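Local structure of FHA domain-containing protein DDL (Arabidopsis thaliana, 3VPY) at residues F4-E9 against Q37-F42; T53-C58 against N121-Y126; H62-Y67 against M88-T93; R68-E73 against K84-D89. The protein probably binds phosphothreonine through its forkhead-associated domain, with Dicer-like1, a microRNA-processing enzyme, as the likely partner. One frame throughout, in Å; residues are numbered along the deposited sequence.

Contact 1 of 4, residues F4-E9 against Q37-F42; sequences FNEPPE and QSCYLF
On the FHA beta sandwich, the N-terminal loop lays F4 and E6 over the face of strand 39-43 that carries C39 and L41. The F4 ring fills the gap between these two side chains. Its CE2 corner lies 3.7 Å from CD1 of L41. L41 crosses the ring obliquely and reaches it with both methyls. The CE1 corner is turned to SG of C39, set obliquely to the ring as a sulfur-aromatic contact. The placing of this sulfur as modelled is doubtful, because it comes too close to V64. The F4 torsion puts CG between the backbone N and the carbonyl carbon (chi1 67°), which turns the ring inward from the loop. L90, just after strand 79-89, touches the ring too. Replacing F4 with an alanine would probably leave the L41 methyls without their aromatic cover and free the loop end to move.

Two residues on, the contact is polar. The hydroxyl OG of S38 donates to OE1 of E6 at 2.6 Å, on the lone pair that faces the other carboxylate oxygen. NE2 of Q66 also donates to OE1 of E6, so two donors hold this oxygen. The same oxygen lies 3.4 Å from CB of C39, and the acid rests along the base of that side chain. The loop is thus pinned by an apolar patch at one end and a charged, hydrogen-bonded carboxylate at the other. It is an N-terminal extension packed across the mixed sheet of an FHA beta sandwich.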
loop_
_atom_site.group_PDB
_atom_site.type_symbol
_atom_site.label_atom_id
_atom_site.label_comp_id
_atom_site.label_asym_id
_atom_site.label_seq_id
_atom_site.Cartn_x
_atom_site.Cartn_y
_atom_site.Cartn_z
ATOM N N PHE A 4 -11.126 -6.579 9.373
ATOM C CA PHE A 4 -11.469 -5.807 8.193
ATOM C C PHE A 4 -12.170 -6.697 7.183
ATOM O O PHE A 4 -11.988 -7.915 7.183
ATOM C CB PHE A 4 -10.198 -5.217 7.564
ATOM C CG PHE A 4 -9.291 -6.256 6.983
ATOM C CD1 PHE A 4 -9.341 -6.552 5.626
ATOM C CD2 PHE A 4 -8.411 -6.971 7.801
ATOM C CE1 PHE A 4 -8.517 -7.533 5.093
ATOM C CE2 PHE A 4 -7.587 -7.965 7.270
ATOM C CZ PHE A 4 -7.635 -8.232 5.914
ATOM N N ASN A 5 -12.974 -6.063 6.334
ATOM C CA ASN A 5 -13.564 -6.686 5.167
ATOM C C ASN A 5 -12.980 -6.041 3.927
ATOM O O ASN A 5 -12.621 -4.869 3.952
ATOM C CB ASN A 5 -15.071 -6.455 5.166
ATOM C CG ASN A 5 -15.811 -7.479 5.985
ATOM O OD1 ASN A 5 -15.782 -8.680 5.680
ATOM N ND2 ASN A 5 -16.488 -7.017 7.032
ATOM N N GLU A 6 -12.871 -6.806 2.850
ATOM C CA GLU A 6 -12.588 -6.224 1.543
ATOM C C GLU A 6 -13.878 -5.673 0.919
ATOM O O GLU A 6 -14.943 -6.305 1.005
ATOM C CB GLU A 6 -11.962 -7.247 0.606
ATOM C CG GLU A 6 -10.599 -7.702 0.993
ATOM C CD GLU A 6 -9.910 -8.381 -0.151
ATOM O OE1 GLU A 6 -9.361 -7.684 -1.037
ATOM O OE2 GLU A 6 -9.928 -9.626 -0.168
ATOM N N PRO A 7 -13.797 -4.492 0.291
ATOM C CA PRO A 7 -15.003 -3.900 -0.277
ATOM C C PRO A 7 -15.359 -4.531 -1.635
ATOM O O PRO A 7 -14.522 -5.217 -2.213
ATOM C CB PRO A 7 -14.612 -2.427 -0.430
ATOM C CG PRO A 7 -13.168 -2.470 -0.722
ATOM C CD PRO A 7 -12.609 -3.631 0.079
ATOM N N PRO A 8 -16.584 -4.277 -2.158
ATOM C CA PRO A 8 -17.009 -4.861 -3.444
ATOM C C PRO A 8 -16.015 -4.593 -4.578
ATOM O O PRO A 8 -15.833 -5.434 -5.460
ATOM C CB PRO A 8 -18.323 -4.138 -3.742
ATOM C CG PRO A 8 -18.824 -3.650 -2.433
ATOM C CD PRO A 8 -17.622 -3.416 -1.560
ATOM N N GLU A 9 -15.370 -3.427 -4.537
ATOM C CA GLU A 9 -14.514 -2.974 -5.641
ATOM C C GLU A 9 -13.079 -3.502 -5.549
ATOM O O GLU A 9 -12.211 -3.118 -6.342
ATOM C CB GLU A 9 -14.544 -1.431 -5.743
ATOM C CG GLU A 9 -13.826 -0.683 -4.614
ATOM C CD GLU A 9 -14.698 -0.398 -3.392
ATOM O OE1 GLU A 9 -15.832 -0.916 -3.297
ATOM O OE2 GLU A 9 -14.234 0.357 -2.521
ATOM N N GLN A 37 -2.002 -10.032 -4.474
ATOM C CA GLN A 37 -3.340 -10.196 -3.936
ATOM C C GLN A 37 -4.006 -8.840 -3.800
ATOM O O GLN A 37 -3.356 -7.817 -3.949
ATOM C CB GLN A 37 -3.325 -10.924 -2.595
ATOM C CG GLN A 37 -2.441 -10.325 -1.573
ATOM C CD GLN A 37 -2.006 -11.331 -0.489
ATOM O OE1 GLN A 37 -1.315 -12.319 -0.758
ATOM N NE2 GLN A 37 -2.396 -11.063 0.732
ATOM N N SER A 38 -5.305 -8.856 -3.528
ATOM C CA SER A 38 -6.065 -7.612 -3.517
ATOM C C SER A 38 -5.988 -6.880 -2.185
ATOM O O SER A 38 -6.351 -5.698 -2.100
ATOM C CB SER A 38 -7.529 -7.881 -3.910
ATOM O OG SER A 38 -8.106 -8.816 -3.011
ATOM N N CYS A 39 -5.504 -7.565 -1.151
ATOM C CA CYS A 39 -5.356 -6.954 0.165
ATOM C C CYS A 39 -4.172 -7.541 0.935
ATOM O O CYS A 39 -3.923 -8.760 0.908
ATOM C CB CYS A 39 -6.664 -7.092 0.944
ATOM S SG CYS A 39 -6.677 -6.296 2.532
ATOM N N TYR A 40 -3.418 -6.657 1.572
ATOM C CA TYR A 40 -2.314 -7.054 2.442
ATOM C C TYR A 40 -2.523 -6.566 3.871
ATOM O O TYR A 40 -2.604 -5.362 4.120
ATOM C CB TYR A 40 -0.974 -6.523 1.914
ATOM C CG TYR A 40 -0.498 -7.221 0.655
ATOM C CD1 TYR A 40 0.357 -8.314 0.723
ATOM C CD2 TYR A 40 -0.917 -6.790 -0.604
ATOM C CE1 TYR A 40 0.790 -8.971 -0.451
ATOM C CE2 TYR A 40 -0.496 -7.433 -1.762
ATOM C CZ TYR A 40 0.370 -8.525 -1.680
ATOM O OH TYR A 40 0.816 -9.175 -2.820
ATOM N N LEU A 41 -2.603 -7.513 4.804
ATOM C CA LEU A 41 -2.734 -7.198 6.224
ATOM C C LEU A 41 -1.375 -7.056 6.885
ATOM O O LEU A 41 -0.541 -7.949 6.789
ATOM C CB LEU A 41 -3.537 -8.297 6.932
ATOM C CG LEU A 41 -3.656 -8.174 8.449
ATOM C CD1 LEU A 41 -4.377 -6.877 8.854
ATOM C CD2 LEU A 41 -4.372 -9.390 9.013
ATOM N N PHE A 42 -1.171 -5.926 7.561
ATOM C CA PHE A 42 0.032 -5.676 8.363
ATOM C C PHE A 42 -0.327 -5.797 9.831
ATOM O O PHE A 42 -1.303 -5.201 10.296
ATOM C CB PHE A 42 0.532 -4.258 8.122
ATOM C CG PHE A 42 0.988 -4.017 6.706
ATOM C CD1 PHE A 42 2.354 -4.011 6.406
ATOM C CD2 PHE A 42 0.063 -3.825 5.679
ATOM C CE1 PHE A 42 2.791 -3.792 5.085
ATOM C CE2 PHE A 42 0.478 -3.633 4.338
ATOM C CZ PHE A 42 1.846 -3.609 4.044
#

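Contact 2 of 4, residues T53-C58 against N121-Y126; sequences TDHPSC and NSSREY
H55 lays its imidazole flat over the CA of S122, with CA 3.7 Å from the ring centroid and 17° off the ring normal. This is a CH-pi contact. It joins two loops of the FHA sandwich: the type I turn H55-C58, in the loop ahead of strand 63-73, and the loop leading into strand 124-129. CD of P56 lies against the opposite face, so the ring is held on both faces. At CE1 the ring also meets the carbonyl O of N121, 3.4 Å away.

S57 ties the ring down. Its OG is hydrogen-bonded to ND1 of H55 at 2.8 Å. The same OG accepts the backbone N of N121 at 2.9 Å. One hydroxyl thus fixes both the ring and the second loop. An alanine in place of H55 is likely to leave S57 OG without its ring partner and uncover the backbone at S122.

S122 shapes its own loop: its OG accepts from the backbone N of R124 in an ST turn. That hydroxyl points away from the backbone N of its own residue (chi1 -180°) and lies 3.5 Å from CB of H55.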
loop_
_atom_site.group_PDB
_atom_site.type_symbol
_atom_site.label_atom_id
_atom_site.label_comp_id
_atom_site.label_asym_id
_atom_site.label_seq_id
_atom_site.Cartn_x
_atom_site.Cartn_y
_atom_site.Cartn_z
ATOM N N THR A 53 4.511 -7.097 11.304
ATOM C CA THR A 53 5.106 -5.898 11.871
ATOM C C THR A 53 5.435 -6.229 13.318
ATOM O O THR A 53 4.610 -6.069 14.229
ATOM C CB THR A 53 4.155 -4.685 11.766
ATOM O OG1 THR A 53 2.923 -4.984 12.457
ATOM C CG2 THR A 53 3.891 -4.373 10.305
ATOM N N ASP A 54 6.649 -6.722 13.524
ATOM C CA ASP A 54 7.024 -7.335 14.799
ATOM C C ASP A 54 7.288 -6.347 15.946
ATOM O O ASP A 54 7.317 -6.750 17.104
ATOM C CB ASP A 54 8.246 -8.238 14.594
ATOM C CG ASP A 54 7.926 -9.509 13.797
ATOM O OD1 ASP A 54 6.796 -10.055 13.893
ATOM O OD2 ASP A 54 8.838 -9.987 13.085
ATOM N N HIS A 55 7.506 -5.079 15.625
ATOM C CA HIS A 55 7.833 -4.100 16.671
ATOM C C HIS A 55 6.744 -4.081 17.764
ATOM O O HIS A 55 5.550 -4.136 17.450
ATOM C CB HIS A 55 8.021 -2.704 16.072
ATOM C CG HIS A 55 8.658 -1.738 17.020
ATOM N ND1 HIS A 55 7.933 -0.899 17.843
ATOM C CD2 HIS A 55 9.962 -1.516 17.311
ATOM C CE1 HIS A 55 8.761 -0.194 18.588
ATOM N NE2 HIS A 55 9.999 -0.549 18.284
ATOM N N PRO A 56 7.145 -4.061 19.043
ATOM C CA PRO A 56 6.148 -4.165 20.107
ATOM C C PRO A 56 5.125 -3.012 20.159
ATOM O O PRO A 56 4.113 -3.137 20.829
ATOM C CB PRO A 56 6.998 -4.244 21.395
ATOM C CG PRO A 56 8.332 -3.756 21.017
ATOM C CD PRO A 56 8.521 -4.062 19.568
ATOM N N SER A 57 5.360 -1.913 19.446
ATOM C CA SER A 57 4.344 -0.827 19.456
ATOM C C SER A 57 3.187 -1.124 18.511
ATOM O O SER A 57 2.169 -0.415 18.508
ATOM C CB SER A 57 4.968 0.526 19.110
ATOM O OG SER A 57 5.484 0.528 17.803
ATOM N N CYS A 58 3.350 -2.138 17.679
ATOM C CA CYS A 58 2.348 -2.448 16.646
ATOM C C CYS A 58 1.209 -3.323 17.154
ATOM O O CYS A 58 1.407 -4.204 17.972
ATOM C CB CYS A 58 3.008 -3.153 15.475
ATOM S SG CYS A 58 4.175 -2.057 14.606
ATOM N N ASN A 121 5.326 3.084 16.477
ATOM C CA ASN A 121 6.629 3.676 16.785
ATOM C C ASN A 121 7.770 2.761 16.350
ATOM O O ASN A 121 8.865 2.753 16.949
ATOM C CB ASN A 121 6.700 3.970 18.281
ATOM C CG ASN A 121 5.549 4.836 18.744
ATOM O OD1 ASN A 121 4.888 4.545 19.754
ATOM N ND2 ASN A 121 5.290 5.918 17.995
ATOM N N SER A 122 7.490 1.994 15.300
ATOM C CA SER A 122 8.420 1.002 14.795
ATOM C C SER A 122 9.732 1.650 14.334
ATOM O O SER A 122 9.750 2.802 13.899
ATOM C CB SER A 122 7.773 0.178 13.666
ATOM O OG SER A 122 8.687 -0.785 13.187
ATOM N N SER A 123 10.807 0.882 14.466
ATOM C CA SER A 123 12.133 1.189 13.930
ATOM C C SER A 123 12.218 0.849 12.431
ATOM O O SER A 123 13.251 1.105 11.778
ATOM C CB SER A 123 13.189 0.401 14.713
ATOM O OG SER A 123 12.849 -0.977 14.798
ATOM N N ARG A 124 11.150 0.259 11.898
ATOM C CA ARG A 124 11.076 -0.060 10.464
ATOM C C ARG A 124 10.220 0.943 9.707
ATOM O O ARG A 124 9.339 1.583 10.288
ATOM C CB ARG A 124 10.505 -1.450 10.242
ATOM C CG ARG A 124 11.362 -2.515 10.769
ATOM C CD ARG A 124 11.036 -3.825 10.134
ATOM N NE ARG A 124 12.016 -4.768 10.636
ATOM C CZ ARG A 124 12.369 -5.880 10.021
ATOM N NH1 ARG A 124 11.797 -6.222 8.869
ATOM N NH2 ARG A 124 13.293 -6.644 10.590
ATOM N N GLU A 125 10.492 1.099 8.415
ATOM C CA GLU A 125 9.693 1.973 7.571
ATOM C C GLU A 125 9.648 1.340 6.204
ATOM O O GLU A 125 10.482 0.503 5.874
ATOM C CB GLU A 125 10.333 3.346 7.430
ATOM C CG GLU A 125 10.482 4.133 8.698
ATOM C CD GLU A 125 11.330 5.329 8.439
ATOM O OE1 GLU A 125 12.553 5.247 8.706
ATOM O OE2 GLU A 125 10.776 6.324 7.919
ATOM N N TYR A 126 8.675 1.754 5.414
ATOM C CA TYR A 126 8.442 1.157 4.111
ATOM C C TYR A 126 8.262 2.242 3.061
ATOM O O TYR A 126 7.682 3.294 3.349
ATOM C CB TYR A 126 7.188 0.270 4.133
ATOM C CG TYR A 126 7.195 -0.768 5.221
ATOM C CD1 TYR A 126 7.586 -2.079 4.943
ATOM C CD2 TYR A 126 6.839 -0.430 6.538
ATOM C CE1 TYR A 126 7.594 -3.041 5.940
ATOM C CE2 TYR A 126 6.854 -1.378 7.553
ATOM C CZ TYR A 126 7.237 -2.693 7.242
ATOM O OH TYR A 126 7.276 -3.654 8.224
#

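Contact 3 of 4, residues H62-Y67 against M88-T93; sequences HAVIQY and MDLGST
H62 starts out away from the segment M88-T93, but its ring swings back toward S92. With CG opposite the backbone N (chi1 -158°), the imidazole comes to lie under the S92 side chain. CB of S92 sits 3.5 Å from the ring centroid, over the middle of one face and 13° off the normal. This is a CH-pi contact. OG of S92 reaches further, to 3.2 Å from CE1 of H62.

S92 is held in turn by D89. Its OG donates to OD1 of D89 at 2.6 Å, on the syn lone pair. Its backbone N donates to OD2 of D89 at 3.0 Å. That second bond makes an Asx motif, and it sets the carboxylate across the turn after the strand. OD1 of D89 also bonds OG1 of T96, which is weakly hydrogen-bonded to ND1 of H62. The acid thus holds the serine directly and reaches the histidine through T96 and a weak bond.

This belongs to the hairpin of strands 63-73 and 79-89, in the mixed sheet of the FHA sandwich. H62 and A63 form a classic beta bulge opposite F42. In FHA domains a histidine of this kind is usually structural, supporting the loops that read phosphothreonine.

V64 and M88 form an antiparallel hydrogen-bonded pair. V64 N donates to M88 O at 2.9 Å, and M88 N to V64 O at 2.8 Å. M88, a selenomethionine, runs straight from its backbone (chi1 180°) beside V64 before its end bends off. On the V64 side, CG of L90 packs on CA of A63, and L90 N donates to H62 O at 2.9 Å.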
loop_
_atom_site.group_PDB
_atom_site.type_symbol
_atom_site.label_atom_id
_atom_site.label_comp_id
_atom_site.label_asym_id
_atom_site.label_seq_id
_atom_site.Cartn_x
_atom_site.Cartn_y
_atom_site.Cartn_z
ATOM N N HIS A 62 -2.972 -4.269 12.391
ATOM C CA HIS A 62 -2.627 -2.863 12.515
ATOM C C HIS A 62 -3.223 -2.057 11.375
ATOM O O HIS A 62 -3.899 -1.065 11.612
ATOM C CB HIS A 62 -1.105 -2.689 12.520
ATOM C CG HIS A 62 -0.643 -1.412 13.141
ATOM N ND1 HIS A 62 -0.715 -0.183 12.522
ATOM C CD2 HIS A 62 -0.089 -1.187 14.356
ATOM C CE1 HIS A 62 -0.211 0.740 13.325
ATOM N NE2 HIS A 62 0.173 0.156 14.441
ATOM N N ALA A 63 -2.962 -2.476 10.142
ATOM C CA ALA A 63 -3.392 -1.707 8.962
ATOM C C ALA A 63 -3.532 -2.670 7.799
ATOM O O ALA A 63 -2.916 -3.746 7.795
ATOM C CB ALA A 63 -2.378 -0.650 8.621
ATOM N N VAL A 64 -4.334 -2.286 6.807
ATOM C CA VAL A 64 -4.380 -3.030 5.549
ATOM C C VAL A 64 -4.010 -2.104 4.374
ATOM O O VAL A 64 -4.280 -0.904 4.413
ATOM C CB VAL A 64 -5.777 -3.712 5.340
ATOM C CG1 VAL A 64 -6.923 -2.686 5.189
ATOM C CG2 VAL A 64 -5.753 -4.647 4.163
ATOM N N ILE A 65 -3.341 -2.650 3.373
ATOM C CA ILE A 65 -3.295 -1.987 2.064
ATOM C C ILE A 65 -4.265 -2.745 1.171
ATOM O O ILE A 65 -4.107 -3.960 0.948
ATOM C CB ILE A 65 -1.871 -1.914 1.464
ATOM C CG1 ILE A 65 -1.042 -0.918 2.285
ATOM C CG2 ILE A 65 -1.940 -1.470 -0.015
ATOM C CD1 ILE A 65 0.444 -0.801 1.925
ATOM N N GLN A 66 -5.296 -2.017 0.726
ATOM C CA GLN A 66 -6.413 -2.574 -0.006
ATOM C C GLN A 66 -6.378 -2.020 -1.412
ATOM O O GLN A 66 -6.371 -0.791 -1.575
ATOM C CB GLN A 66 -7.724 -2.139 0.657
ATOM C CG GLN A 66 -8.954 -2.584 -0.122
ATOM C CD GLN A 66 -9.163 -4.082 -0.037
ATOM O OE1 GLN A 66 -9.324 -4.629 1.061
ATOM N NE2 GLN A 66 -9.151 -4.758 -1.184
ATOM N N TYR A 67 -6.311 -2.905 -2.406
ATOM C CA TYR A 67 -6.459 -2.506 -3.809
ATOM C C TYR A 67 -7.927 -2.370 -4.155
ATOM O O TYR A 67 -8.718 -3.214 -3.776
ATOM C CB TYR A 67 -5.714 -3.487 -4.752
ATOM C CG TYR A 67 -4.231 -3.307 -4.614
ATOM C CD1 TYR A 67 -3.584 -2.262 -5.260
ATOM C CD2 TYR A 67 -3.480 -4.131 -3.777
ATOM C CE1 TYR A 67 -2.228 -2.030 -5.086
ATOM C CE2 TYR A 67 -2.108 -3.915 -3.605
ATOM C CZ TYR A 67 -1.494 -2.871 -4.274
ATOM O OH TYR A 67 -0.145 -2.641 -4.086
HETATM N N MSE A 88 -5.544 1.551 5.096
HETATM C CA MSE A 88 -6.533 1.816 6.131
HETATM C C MSE A 88 -5.983 1.327 7.466
HETATM O O MSE A 88 -5.577 0.162 7.589
HETATM C CB MSE A 88 -7.874 1.128 5.817
HETATM C CG MSE A 88 -8.892 1.394 6.888
HETATM SE SE MSE A 88 -10.664 0.648 6.508
HETATM C CE MSE A 88 -11.398 1.958 5.311
ATOM N N ASP A 89 -5.941 2.229 8.442
ATOM C CA ASP A 89 -5.553 1.852 9.790
ATOM C C ASP A 89 -6.753 1.227 10.501
ATOM O O ASP A 89 -7.883 1.715 10.392
ATOM C CB ASP A 89 -5.027 3.042 10.564
ATOM C CG ASP A 89 -4.711 2.697 11.991
ATOM O OD1 ASP A 89 -3.541 2.374 12.270
ATOM O OD2 ASP A 89 -5.620 2.704 12.830
ATOM N N LEU A 90 -6.502 0.165 11.262
ATOM C CA LEU A 90 -7.606 -0.602 11.837
ATOM C C LEU A 90 -7.878 -0.212 13.281
ATOM O O LEU A 90 -8.285 -1.058 14.098
ATOM C CB LEU A 90 -7.352 -2.117 11.707
ATOM C CG LEU A 90 -7.069 -2.589 10.274
ATOM C CD1 LEU A 90 -6.669 -4.053 10.228
ATOM C CD2 LEU A 90 -8.295 -2.386 9.410
ATOM N N GLY A 91 -7.675 1.064 13.592
ATOM C CA GLY A 91 -7.847 1.561 14.960
ATOM C C GLY A 91 -6.733 1.192 15.924
ATOM O O GLY A 91 -6.980 0.867 17.105
ATOM N N SER A 92 -5.505 1.242 15.422
ATOM C CA SER A 92 -4.331 0.898 16.212
ATOM C C SER A 92 -4.078 1.954 17.287
ATOM O O SER A 92 -4.317 3.132 17.066
ATOM C CB SER A 92 -3.122 0.779 15.282
ATOM O OG SER A 92 -2.763 2.055 14.779
ATOM N N THR A 93 -3.585 1.534 18.444
ATOM C CA THR A 93 -3.281 2.495 19.480
ATOM C C THR A 93 -2.222 3.500 19.020
ATOM O O THR A 93 -2.339 4.698 19.256
ATOM C CB THR A 93 -2.865 1.776 20.770
ATOM O OG1 THR A 93 -4.048 1.199 21.332
ATOM C CG2 THR A 93 -2.303 2.762 21.784
#

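Contact 4 of 4, residues R68-E73 against K84-D89; sequences REMEKE and KPYIMD
R68 spreads its side chain over one face of the Y86 ring in a cation-pi contact, on the hairpin of strands 63-73 and 79-89 of the FHA domain. CZ of R68 stands 4.5 Å from the ring centroid, 6° off the ring normal. The guanidinium is not flat on the ring: the two planes are 64° apart, and NH1 leads, 3.5 Å from CD1 of Y86. Nearer the backbone, CD of R68 covers the same face at 4.1 Å from the centroid as a CH-pi contact. A bend at chi3 (67°) lets CD and NH1 both meet the ring. At the ring's far end, CG of M70 comes 3.4 Å from OH of Y86.

The next shell fixes this pose. M70, a selenomethionine, lays its selenium over one face of the guanidinium. E9, from the N-terminal loop, takes NE of R68 in a salt bridge. The positive charge is probably shared between ring and acid. K84 is turned to the same face of the sheet, and its NZ pairs with E110.

Below these side chains the backbones are joined. R68 and K84 are an antiparallel hydrogen-bonded pair, with R68 N donating to K84 O and K84 N to R68 O, each at 3.0 Å.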
loop_
_atom_site.group_PDB
_atom_site.type_symbol
_atom_site.label_atom_id
_atom_site.label_comp_id
_atom_site.label_asym_id
_atom_site.label_seq_id
_atom_site.Cartn_x
_atom_site.Cartn_y
_atom_site.Cartn_z
ATOM N N ARG A 68 -8.269 -1.267 -4.826
ATOM C CA ARG A 68 -9.637 -0.910 -5.205
ATOM C C ARG A 68 -9.710 -0.464 -6.663
ATOM O O ARG A 68 -8.892 0.360 -7.121
ATOM C CB ARG A 68 -10.151 0.225 -4.298
ATOM C CG ARG A 68 -10.266 -0.157 -2.816
ATOM C CD ARG A 68 -10.466 1.092 -1.961
ATOM N NE ARG A 68 -11.767 1.706 -2.242
ATOM C CZ ARG A 68 -12.050 3.003 -2.109
ATOM N NH1 ARG A 68 -11.122 3.864 -1.720
ATOM N NH2 ARG A 68 -13.260 3.454 -2.414
ATOM N N GLU A 69 -10.688 -1.009 -7.387
ATOM C CA GLU A 69 -10.940 -0.597 -8.763
ATOM C C GLU A 69 -11.775 0.673 -8.750
ATOM O O GLU A 69 -12.904 0.687 -8.214
ATOM C CB GLU A 69 -11.656 -1.717 -9.530
ATOM C CG GLU A 69 -11.701 -1.523 -11.031
ATOM C CD GLU A 69 -12.408 -2.685 -11.726
ATOM O OE1 GLU A 69 -13.633 -2.840 -11.548
ATOM O OE2 GLU A 69 -11.727 -3.440 -12.444
HETATM N N MSE A 70 -11.224 1.736 -9.341
HETATM C CA MSE A 70 -11.896 3.050 -9.388
HETATM C C MSE A 70 -11.931 3.563 -10.814
HETATM O O MSE A 70 -11.254 3.032 -11.681
HETATM C CB MSE A 70 -11.103 4.060 -8.555
HETATM C CG MSE A 70 -10.692 3.571 -7.183
HETATM SE SE MSE A 70 -12.242 3.337 -6.021
HETATM C CE MSE A 70 -12.648 5.219 -5.682
ATOM N N GLU A 71 -12.661 4.648 -11.045
ATOM C CA GLU A 71 -12.656 5.312 -12.359
ATOM C C GLU A 71 -11.298 5.894 -12.735
ATOM O O GLU A 71 -10.482 6.237 -11.872
ATOM C CB GLU A 71 -13.713 6.395 -12.412
ATOM C CG GLU A 71 -15.104 5.815 -12.461
ATOM C CD GLU A 71 -16.195 6.849 -12.673
ATOM O OE1 GLU A 71 -15.911 8.068 -12.711
ATOM O OE2 GLU A 71 -17.356 6.423 -12.805
ATOM N N LYS A 72 -11.055 5.984 -14.031
ATOM C CA LYS A 72 -9.835 6.607 -14.530
ATOM C C LYS A 72 -10.195 7.400 -15.757
ATOM O O LYS A 72 -10.720 6.844 -16.717
ATOM C CB LYS A 72 -8.788 5.560 -14.902
ATOM C CG LYS A 72 -7.649 6.107 -15.793
ATOM C CD LYS A 72 -7.188 5.067 -16.793
ATOM C CE LYS A 72 -5.674 5.063 -16.915
ATOM N NZ LYS A 72 -5.202 3.887 -17.703
ATOM N N GLU A 73 -9.926 8.698 -15.720
ATOM C CA GLU A 73 -10.142 9.518 -16.887
ATOM C C GLU A 73 -8.929 9.378 -17.782
ATOM O O GLU A 73 -7.800 9.597 -17.348
ATOM C CB GLU A 73 -10.329 10.970 -16.477
ATOM C CG GLU A 73 -10.834 11.865 -17.581
ATOM C CD GLU A 73 -11.355 13.180 -17.039
ATOM O OE1 GLU A 73 -10.635 13.832 -16.244
ATOM O OE2 GLU A 73 -12.485 13.546 -17.403
ATOM N N LYS A 84 -5.970 0.714 -7.754
ATOM C CA LYS A 84 -4.992 1.511 -7.018
ATOM C C LYS A 84 -4.926 1.122 -5.560
ATOM O O LYS A 84 -5.911 0.621 -5.015
ATOM C CB LYS A 84 -5.346 2.999 -7.118
ATOM C CG LYS A 84 -5.359 3.491 -8.555
ATOM C CD LYS A 84 -5.473 4.997 -8.618
ATOM C CE LYS A 84 -6.862 5.441 -8.185
ATOM N NZ LYS A 84 -6.961 6.927 -8.096
ATOM N N PRO A 85 -3.757 1.339 -4.923
ATOM C CA PRO A 85 -3.566 0.990 -3.512
ATOM C C PRO A 85 -4.128 2.046 -2.575
ATOM O O PRO A 85 -3.925 3.239 -2.811
ATOM C CB PRO A 85 -2.042 0.940 -3.360
ATOM C CG PRO A 85 -1.535 1.938 -4.377
ATOM C CD PRO A 85 -2.533 1.909 -5.532
ATOM N N TYR A 86 -4.823 1.587 -1.526
ATOM C CA TYR A 86 -5.309 2.450 -0.425
ATOM C C TYR A 86 -4.903 1.846 0.903
ATOM O O TYR A 86 -4.982 0.630 1.068
ATOM C CB TYR A 86 -6.847 2.551 -0.451
ATOM C CG TYR A 86 -7.300 3.257 -1.680
ATOM C CD1 TYR A 86 -7.730 4.589 -1.635
ATOM C CD2 TYR A 86 -7.292 2.597 -2.919
ATOM C CE1 TYR A 86 -8.117 5.251 -2.824
ATOM C CE2 TYR A 86 -7.668 3.233 -4.084
ATOM C CZ TYR A 86 -8.072 4.557 -4.036
ATOM O OH TYR A 86 -8.431 5.153 -5.210
ATOM N N ILE A 87 -4.471 2.665 1.845
ATOM C CA ILE A 87 -4.151 2.120 3.173
ATOM C C ILE A 87 -5.303 2.437 4.128
ATOM O O ILE A 87 -5.957 3.473 3.984
ATOM C CB ILE A 87 -2.789 2.654 3.706
ATOM C CG1 ILE A 87 -2.333 1.895 4.954
ATOM C CG2 ILE A 87 -2.855 4.174 3.980
ATOM C CD1 ILE A 87 -0.872 2.082 5.253
HETATM N N MSE A 88 -5.544 1.551 5.096
HETATM C CA MSE A 88 -6.533 1.816 6.131
HETATM C C MSE A 88 -5.983 1.327 7.466
HETATM O O MSE A 88 -5.577 0.162 7.589
HETATM C CB MSE A 88 -7.874 1.128 5.817
HETATM C CG MSE A 88 -8.892 1.394 6.888
HETATM SE SE MSE A 88 -10.664 0.648 6.508
HETATM C CE MSE A 88 -11.398 1.958 5.311
ATOM N N ASP A 89 -5.941 2.229 8.442
ATOM C CA ASP A 89 -5.553 1.852 9.790
ATOM C C ASP A 89 -6.753 1.227 10.501
ATOM O O ASP A 89 -7.883 1.715 10.392
ATOM C CB ASP A 89 -5.027 3.042 10.564
ATOM C CG ASP A 89 -4.711 2.697 11.991
ATOM O OD1 ASP A 89 -3.541 2.374 12.270
ATOM O OD2 ASP A 89 -5.620 2.704 12.830
#

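In the fold
Contacts 3 and 4 belong to one hairpin, strands 63-73 and 79-89, and share M88 and D89. Contact 3 is buried and rests on backbone pairing, with a serine over a histidine ring. Contact 4, further along the same hairpin, is only partly buried, and sets an arginine over a tyrosine face in a cation-pi contact. Contact 1 packs the N-terminal loop on neighbouring strand 39-43; E6 bonds Q66 and E9 bonds R68, so that loop also serves contacts 3 and 4. Contact 2 lies apart, about 25 Å from contact 4 between centres. It joins loops rather than strands, through hydroxyls and one imidazole. It meets contact 1 where F42 packs on T53.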